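PDB 4WOY: mitochondrial dynamics protein MID49 from Mus musculus, which recruits the fission mediator dynamin-related protein 1 (DNM1L) to the mitochondrial surface, regulates its GTPase activity and is required for mitochondrial fission. Local coordinates for residues Gly54-Asp59 against Asp208-Glu213; Gln3-Ala8 against Val324-Phe329. The protein carries 1 engineered substitution. All coordinates share one frame; numbering follows the deposited sequence.

Contact 1: residues Gly54-Asp59 against Asp208-Glu213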
ATOM      1  N   GLY A  54      -9.703  -1.215  -2.738  1.00 52.12           N
ATOM      2  CA  GLY A  54      -8.863  -2.387  -2.609  1.00 46.10           C
ATOM      3  C   GLY A  54      -7.966  -2.284  -1.396  1.00 49.31           C
ATOM      4  O   GLY A  54      -8.133  -1.386  -0.563  1.00 45.09           O
ATOM      5  N   GLY A  55      -6.997  -3.197  -1.318  1.00 54.72           N
ATOM      6  CA  GLY A  55      -6.113  -3.304  -0.176  1.00 55.00           C
ATOM      7  C   GLY A  55      -6.423  -4.547   0.645  1.00 57.48           C
ATOM      8  O   GLY A  55      -7.283  -5.354   0.266  1.00 40.74           O
ATOM      9  N   PRO A  56      -5.709  -4.715   1.770  1.00 42.26           N
ATOM     10  CA  PRO A  56      -5.823  -5.895   2.632  1.00 42.50           C
ATOM     11  C   PRO A  56      -7.247  -6.141   3.125  1.00 47.47           C
ATOM     12  O   PRO A  56      -7.600  -7.294   3.423  1.00 46.92           O
ATOM     13  CB  PRO A  56      -4.892  -5.562   3.800  1.00 47.06           C
ATOM     14  CG  PRO A  56      -3.852  -4.663   3.187  1.00 41.18           C
ATOM     15  CD  PRO A  56      -4.637  -3.806   2.219  1.00 39.73           C
ATOM     16  N   LEU A  57      -8.052  -5.089   3.225  1.00 44.07           N
ATOM     17  CA  LEU A  57      -9.450  -5.280   3.617  1.00 47.58           C
ATOM     18  C   LEU A  57     -10.186  -6.163   2.604  1.00 51.17           C
ATOM     19  O   LEU A  57     -10.959  -7.042   2.977  1.00 51.51           O
ATOM     20  CB  LEU A  57     -10.176  -3.943   3.744  1.00 50.42           C
ATOM     21  CG  LEU A  57     -11.700  -4.098   3.757  1.00 49.45           C
ATOM     22  CD1 LEU A  57     -12.166  -4.794   5.042  1.00 49.52           C
ATOM     23  CD2 LEU A  57     -12.398  -2.753   3.568  1.00 44.69           C
ATOM     24  N   TYR A  58      -9.913  -5.921   1.322  1.00 57.42           N
ATOM     25  CA  TYR A  58     -10.547  -6.660   0.230  1.00 55.48           C
ATOM     26  C   TYR A  58      -9.854  -7.957  -0.144  1.00 57.96           C
ATOM     27  O   TYR A  58     -10.503  -8.879  -0.609  1.00 63.09           O
ATOM     28  CB  TYR A  58     -10.644  -5.778  -1.031  1.00 47.96           C
ATOM     29  CG  TYR A  58     -11.666  -4.672  -0.912  1.00 47.01           C
ATOM     30  CD1 TYR A  58     -11.355  -3.473  -0.279  1.00 48.50           C
ATOM     31  CD2 TYR A  58     -12.949  -4.839  -1.398  1.00 46.46           C
ATOM     32  CE1 TYR A  58     -12.295  -2.456  -0.146  1.00 46.77           C
ATOM     33  CE2 TYR A  58     -13.906  -3.831  -1.265  1.00 50.60           C
ATOM     34  CZ  TYR A  58     -13.567  -2.643  -0.639  1.00 52.35           C
ATOM     35  OH  TYR A  58     -14.507  -1.644  -0.511  1.00 65.09           O
ATOM     36  N   ASP A  59      -8.542  -8.028   0.037  1.00 81.08           N
ATOM     37  CA  ASP A  59      -7.798  -9.163  -0.490  1.00 87.58           C
ATOM     38  C   ASP A  59      -7.658 -10.247   0.548  1.00102.87           C
ATOM     39  O   ASP A  59      -6.718 -10.261   1.338  1.00105.29           O
ATOM     40  CB  ASP A  59      -6.425  -8.713  -0.960  1.00 78.25           C
ATOM     41  CG  ASP A  59      -6.507  -7.784  -2.134  1.00 77.99           C
ATOM     42  OD1 ASP A  59      -7.384  -8.007  -2.996  1.00 78.69           O
ATOM     43  OD2 ASP A  59      -5.717  -6.819  -2.177  1.00 82.98           O
ATOM     44  N   ASP A 208       4.368   0.865  -7.106  1.00 49.48           N
ATOM     45  CA  ASP A 208       3.542   0.112  -6.197  1.00 39.91           C
ATOM     46  C   ASP A 208       3.561  -1.364  -6.576  1.00 40.05           C
ATOM     47  O   ASP A 208       2.992  -1.750  -7.591  1.00 39.78           O
ATOM     48  CB  ASP A 208       2.119   0.640  -6.223  1.00 44.88           C
ATOM     49  CG  ASP A 208       1.173  -0.220  -5.398  1.00 46.98           C
ATOM     50  OD1 ASP A 208       1.603  -0.667  -4.316  1.00 49.70           O
ATOM     51  OD2 ASP A 208       0.028  -0.463  -5.844  1.00 46.48           O
ATOM     52  N   LEU A 209       4.234  -2.172  -5.759  1.00 40.80           N
ATOM     53  CA  LEU A 209       4.326  -3.612  -6.006  1.00 41.30           C
ATOM     54  C   LEU A 209       3.231  -4.413  -5.293  1.00 47.20           C
ATOM     55  O   LEU A 209       3.197  -5.645  -5.394  1.00 42.81           O
ATOM     56  CB  LEU A 209       5.698  -4.154  -5.601  1.00 42.03           C
ATOM     57  CG  LEU A 209       6.858  -3.607  -6.447  1.00 44.37           C
ATOM     58  CD1 LEU A 209       8.232  -4.149  -6.009  1.00 43.02           C
ATOM     59  CD2 LEU A 209       6.606  -3.851  -7.945  1.00 43.52           C
ATOM     60  N   TYR A 210       2.339  -3.724  -4.589  1.00 42.23           N
ATOM     61  CA  TYR A 210       1.345  -4.409  -3.776  1.00 49.22           C
ATOM     62  C   TYR A 210       0.503  -5.457  -4.576  1.00 43.69           C
ATOM     63  O   TYR A 210       0.378  -6.591  -4.128  1.00 44.63           O
ATOM     64  CB  TYR A 210       0.429  -3.383  -3.077  1.00 43.65           C
ATOM     65  CG  TYR A 210      -0.744  -4.026  -2.367  1.00 44.92           C
ATOM     66  CD1 TYR A 210      -0.633  -4.451  -1.039  1.00 45.88           C
ATOM     67  CD2 TYR A 210      -1.949  -4.237  -3.032  1.00 45.46           C
ATOM     68  CE1 TYR A 210      -1.689  -5.054  -0.389  1.00 47.17           C
ATOM     69  CE2 TYR A 210      -3.003  -4.841  -2.396  1.00 51.87           C
ATOM     70  CZ  TYR A 210      -2.875  -5.245  -1.071  1.00 47.73           C
ATOM     71  OH  TYR A 210      -3.935  -5.857  -0.461  1.00 49.30           O
ATOM     72  N   PRO A 211      -0.042  -5.097  -5.759  1.00 46.28           N
ATOM     73  CA  PRO A 211      -0.839  -6.094  -6.503  1.00 47.99           C
ATOM     74  C   PRO A 211      -0.052  -7.339  -6.918  1.00 45.58           C
ATOM     75  O   PRO A 211      -0.599  -8.440  -6.943  1.00 53.09           O
ATOM     76  CB  PRO A 211      -1.301  -5.323  -7.748  1.00 43.91           C
ATOM     77  CG  PRO A 211      -1.261  -3.887  -7.343  1.00 44.91           C
ATOM     78  CD  PRO A 211      -0.038  -3.786  -6.450  1.00 45.25           C
ATOM     79  N   VAL A 212       1.216  -7.161  -7.271  1.00 43.96           N
ATOM     80  CA  VAL A 212       2.065  -8.284  -7.661  1.00 44.76           C
ATOM     81  C   VAL A 212       2.362  -9.190  -6.475  1.00 46.52           C
ATOM     82  O   VAL A 212       2.313 -10.413  -6.591  1.00 52.19           O
ATOM     83  CB  VAL A 212       3.397  -7.793  -8.256  1.00 44.05           C
ATOM     84  CG1 VAL A 212       4.278  -8.974  -8.609  1.00 45.39           C
ATOM     85  CG2 VAL A 212       3.149  -6.920  -9.465  1.00 43.18           C
ATOM     86  N   GLU A 213       2.673  -8.564  -5.339  1.00 48.92           N
ATOM     87  CA  GLU A 213       3.008  -9.259  -4.100  1.00 47.54           C
ATOM     88  C   GLU A 213       1.838 -10.074  -3.572  1.00 47.17           C
ATOM     89  O   GLU A 213       2.008 -11.226  -3.173  1.00 48.38           O
ATOM     90  CB  GLU A 213       3.480  -8.268  -3.024  1.00 45.72           C
ATOM     91  CG  GLU A 213       4.771  -7.554  -3.383  1.00 45.21           C
ATOM     92  CD  GLU A 213       5.070  -6.345  -2.500  1.00 44.97           C
ATOM     93  OE1 GLU A 213       4.135  -5.766  -1.914  1.00 44.83           O
ATOM     94  OE2 GLU A 213       6.252  -5.955  -2.430  1.00 45.26           O
TER
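Tyr210, in the first turn of helix 210-224, reaches the loop Gly55-Asp59 of the nucleotidyltransferase-like fold in the predicted cytoplasmic region. This loop follows strand 52-54, and the Gly54-Gly55 pair at the strand's end is consistent with the glycine-rich motif found after the first strand in that superfamily. A buried phenol joins the sheet to the helical part. From CB, which points toward the loop, the side chain extends with CG anti to the backbone N (chi1 172°). One ortho-to-hydroxyl carbon, CE1 of Tyr210, lies 4.1 Å from CD of Pro56, approached obliquely; the other, CE2, comes within 3.4 Å of Asp59 OD2 near the ring edge. CZ of Tyr210 lies 3.9 Å from Gly55 CA. At the tip, Tyr210 OH donates over 2.7 Å to Asp59 OD2, which accepts through its anti lone pair, the one away from OD1, with the carboxylate turned 29° from the ring; Asp59 is poorly ordered, so this bond may be less firm than its length suggests. The hydroxyl also sits 3.0 Å from Gly55 C, against the peptide leading into Pro56, whose nitrogen has no hydrogen to offer. At Gly55's angles a CB would press on the preceding carbonyl and on Pro56 CD. Its carbonyl oxygen accepts from Tyr58 N and Asp59 N, closing a tight turn, and Asp59 at its end points its CB toward the phenol. Trp250 meets Pro56 and the Tyr210 ring. Asp208, salt-bridged to Arg70, caps the helix: Tyr210 N donates over 3.2 Å to Asp208 OD1 from above the carboxylate plane.

Contact 2: residues Gln3-Ala8 against Val324-Phe329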
ATOM      1  N   GLN A   3       2.549 -22.196  20.153  1.00 68.85           N
ATOM      2  CA  GLN A   3       1.483 -22.299  19.171  1.00 61.83           C
ATOM      3  C   GLN A   3       0.171 -21.762  19.751  1.00 57.25           C
ATOM      4  O   GLN A   3      -0.553 -21.027  19.077  1.00 51.72           O
ATOM      5  CB  GLN A   3       1.320 -23.750  18.699  1.00 64.04           C
ATOM      6  CG  GLN A   3       0.224 -23.949  17.660  1.00 59.93           C
ATOM      7  CD  GLN A   3       0.638 -23.453  16.276  1.00 68.27           C
ATOM      8  OE1 GLN A   3       1.805 -23.142  16.041  1.00 74.07           O
ATOM      9  NE2 GLN A   3      -0.315 -23.382  15.355  1.00 67.78           N
ATOM     10  N   GLU A   4      -0.120 -22.114  21.002  1.00 55.30           N
ATOM     11  CA  GLU A   4      -1.371 -21.716  21.634  1.00 50.69           C
ATOM     12  C   GLU A   4      -1.454 -20.196  21.794  1.00 51.23           C
ATOM     13  O   GLU A   4      -2.471 -19.574  21.460  1.00 51.20           O
ATOM     14  CB  GLU A   4      -1.508 -22.388  22.991  1.00 49.13           C
ATOM     15  CG  GLU A   4      -1.422 -23.896  22.932  1.00 59.01           C
ATOM     16  CD  GLU A   4      -1.397 -24.544  24.307  1.00 59.79           C
ATOM     17  OE1 GLU A   4      -0.697 -25.567  24.457  1.00 64.56           O
ATOM     18  OE2 GLU A   4      -2.034 -24.015  25.245  1.00 62.69           O
ATOM     19  N   ARG A   5      -0.371 -19.599  22.273  1.00 51.87           N
ATOM     20  CA  ARG A   5      -0.346 -18.156  22.497  1.00 55.36           C
ATOM     21  C   ARG A   5      -0.414 -17.415  21.176  1.00 51.92           C
ATOM     22  O   ARG A   5      -0.944 -16.314  21.089  1.00 48.11           O
ATOM     23  CB  ARG A   5       0.907 -17.742  23.288  1.00 62.72           C
ATOM     24  CG  ARG A   5       1.123 -18.577  24.541  1.00 79.86           C
ATOM     25  CD  ARG A   5       1.719 -17.792  25.712  1.00 91.85           C
ATOM     26  NE  ARG A   5       2.343 -18.706  26.674  1.00106.66           N
ATOM     27  CZ  ARG A   5       3.299 -18.370  27.541  1.00113.79           C
ATOM     28  NH1 ARG A   5       3.758 -17.122  27.592  1.00112.31           N
ATOM     29  NH2 ARG A   5       3.799 -19.291  28.362  1.00116.85           N
ATOM     30  N   LEU A   6       0.147 -18.021  20.144  1.00 51.34           N
ATOM     31  CA  LEU A   6       0.143 -17.401  18.835  1.00 47.58           C
ATOM     32  C   LEU A   6      -1.267 -17.356  18.295  1.00 46.18           C
ATOM     33  O   LEU A   6      -1.706 -16.343  17.788  1.00 44.91           O
ATOM     34  CB  LEU A   6       1.057 -18.174  17.886  1.00 57.34           C
ATOM     35  CG  LEU A   6       1.200 -17.561  16.499  1.00 57.50           C
ATOM     36  CD1 LEU A   6       2.658 -17.614  16.061  1.00 57.12           C
ATOM     37  CD2 LEU A   6       0.272 -18.257  15.508  1.00 57.62           C
ATOM     38  N   LEU A   7      -1.973 -18.473  18.428  1.00 61.75           N
ATOM     39  CA  LEU A   7      -3.356 -18.582  17.973  1.00 53.36           C
ATOM     40  C   LEU A   7      -4.234 -17.640  18.769  1.00 51.04           C
ATOM     41  O   LEU A   7      -5.148 -17.016  18.222  1.00 45.38           O
ATOM     42  CB  LEU A   7      -3.859 -20.012  18.109  1.00 47.95           C
ATOM     43  CG  LEU A   7      -3.229 -21.084  17.214  1.00 51.87           C
ATOM     44  CD1 LEU A   7      -3.973 -22.394  17.359  1.00 53.01           C
ATOM     45  CD2 LEU A   7      -3.180 -20.661  15.756  1.00 56.08           C
ATOM     46  N   ALA A   8      -3.936 -17.540  20.063  1.00 53.05           N
ATOM     47  CA  ALA A   8      -4.671 -16.652  20.960  1.00 55.97           C
ATOM     48  C   ALA A   8      -4.495 -15.173  20.567  1.00 47.19           C
ATOM     49  O   ALA A   8      -5.466 -14.415  20.477  1.00 40.88           O
ATOM     50  CB  ALA A   8      -4.224 -16.889  22.411  1.00 54.59           C
ATOM     51  N   VAL A 324      12.929 -16.089  23.893  1.00153.54           N
ATOM     52  CA  VAL A 324      11.739 -15.847  24.713  1.00121.27           C
ATOM     53  C   VAL A 324      10.596 -15.352  23.841  1.00119.25           C
ATOM     54  O   VAL A 324      10.198 -14.192  23.939  1.00112.35           O
ATOM     55  CB  VAL A 324      11.994 -14.774  25.791  1.00112.13           C
ATOM     56  CG1 VAL A 324      10.987 -14.912  26.921  1.00 99.13           C
ATOM     57  CG2 VAL A 324      13.419 -14.865  26.322  1.00101.35           C
ATOM     58  N   PRO A 325      10.020 -16.248  23.030  1.00134.87           N
ATOM     59  CA  PRO A 325       9.072 -15.831  21.986  1.00140.97           C
ATOM     60  C   PRO A 325       7.727 -15.213  22.423  1.00154.63           C
ATOM     61  O   PRO A 325       7.278 -14.288  21.744  1.00139.80           O
ATOM     62  CB  PRO A 325       8.827 -17.135  21.213  1.00143.91           C
ATOM     63  CG  PRO A 325       9.235 -18.234  22.139  1.00151.99           C
ATOM     64  CD  PRO A 325      10.360 -17.679  22.934  1.00147.68           C
ATOM     65  N   GLU A 326       7.109 -15.668  23.513  1.00189.45           N
ATOM     66  CA  GLU A 326       5.801 -15.117  23.886  1.00189.08           C
ATOM     67  C   GLU A 326       5.926 -13.883  24.750  1.00189.61           C
ATOM     68  O   GLU A 326       4.930 -13.336  25.222  1.00198.97           O
ATOM     69  CB  GLU A 326       4.940 -16.135  24.643  1.00198.82           C
ATOM     70  CG  GLU A 326       4.697 -17.459  23.948  1.00198.94           C
ATOM     71  CD  GLU A 326       5.737 -18.499  24.309  1.00190.48           C
ATOM     72  OE1 GLU A 326       6.652 -18.180  25.092  1.00187.00           O
ATOM     73  OE2 GLU A 326       5.624 -19.648  23.840  1.00190.04           O
ATOM     74  N   SER A 327       7.148 -13.422  24.933  1.00145.72           N
ATOM     75  CA  SER A 327       7.357 -12.158  25.595  1.00119.97           C
ATOM     76  C   SER A 327       6.854 -11.034  24.703  1.00101.30           C
ATOM     77  O   SER A 327       6.493  -9.968  25.182  1.00102.40           O
ATOM     78  CB  SER A 327       8.842 -11.979  25.940  1.00100.53           C
ATOM     79  OG  SER A 327       9.621 -11.745  24.777  1.00 85.00           O
ATOM     80  N   LEU A 328       6.739 -11.312  23.412  1.00109.81           N
ATOM     81  CA  LEU A 328       6.496 -10.264  22.425  1.00114.57           C
ATOM     82  C   LEU A 328       5.018 -10.071  22.102  1.00123.91           C
ATOM     83  O   LEU A 328       4.614  -8.991  21.665  1.00121.65           O
ATOM     84  CB  LEU A 328       7.284 -10.562  21.145  1.00105.95           C
ATOM     85  CG  LEU A 328       7.525  -9.379  20.214  1.00 96.94           C
ATOM     86  CD1 LEU A 328       7.885  -8.137  21.011  1.00 98.03           C
ATOM     87  CD2 LEU A 328       8.629  -9.725  19.243  1.00 87.52           C
ATOM     88  N   PHE A 329       4.231 -11.130  22.261  1.00123.63           N
ATOM     89  CA  PHE A 329       2.791 -11.055  22.030  1.00124.88           C
ATOM     90  C   PHE A 329       2.139 -10.026  22.955  1.00130.22           C
ATOM     91  O   PHE A 329       2.059  -8.840  22.632  1.00127.54           O
ATOM     92  CB  PHE A 329       2.141 -12.423  22.251  1.00119.28           C
ATOM     93  CG  PHE A 329       2.422 -13.414  21.158  1.00104.75           C
ATOM     94  CD1 PHE A 329       2.664 -12.999  19.856  1.00 93.32           C
ATOM     95  CD2 PHE A 329       2.467 -14.766  21.437  1.00116.02           C
ATOM     96  CE1 PHE A 329       2.929 -13.921  18.849  1.00 88.70           C
ATOM     97  CE2 PHE A 329       2.735 -15.686  20.442  1.00109.51           C
ATOM     98  CZ  PHE A 329       2.969 -15.260  19.142  1.00 95.42           C
TER
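Val324 O is gripped twice by Ser327, through its backbone N and, at 2.7 Å, through its OG, which arrives almost in line with the carbonyl bond (165°); Glu326 lies within this turn and Phe329 two residues beyond it, and they meet Arg5 and Leu6 of helix 2-14. The short 3-10 segment 325-327 and the C-terminal residue Phe329 lie against the first helix of this fragment. The Phe329 ring approaches the helix backbone obliquely. Its CE2 lies 3.5 Å from Leu6 N, and its CZ reaches Leu6 CB at 3.7 Å. On the Arg5 side, CD2 of Phe329 comes to 3.8 Å from Arg5 CB. The rings of Phe2 and Phe9 also meet it, each inclined by about 20°, while Leu6 packs on Leu234, Leu272 and Phe276 of the neighbouring helices. Arg5 and Glu326 cross at about a right angle: NH1 of Arg5 comes nearest, 3.3 Å from Glu326 CB, and Arg5 CD rests 3.5 Å from Glu326 CG. The bend of the glutamate at chi2 (91°) carries its carboxylate over one guanidinium face, offset toward the rim. Glu326 OE1 is 4.0 Å from Arg5 NH1, a long salt bridge in which no N-H points at the oxygen. With Arg5 exposed and Glu326 poorly ordered, the charges probably contribute only diffuse attraction, and apolar packing may do most of the joining.

In the fold
The two contacts illustrate closure at different depths of one chain. The centre of contact 1 lies about 7 Å from the centre of the chain and that of contact 2 about 27 Å from it; the two contact centres are about 27 Å apart, with nearest atoms about 18 Å apart and no touch. Along the sequence contact 1 is nested inside the loop that contact 2 closes by bringing the C-terminus to the start of this fragment. Contact 1 ties the sheet-bearing part to the start of helix 210-224. Helices 210-224 and 250-261, the latter through Trp250, meet at contact 1, whereas helices 228-241 and 272-288 lie against contact 2.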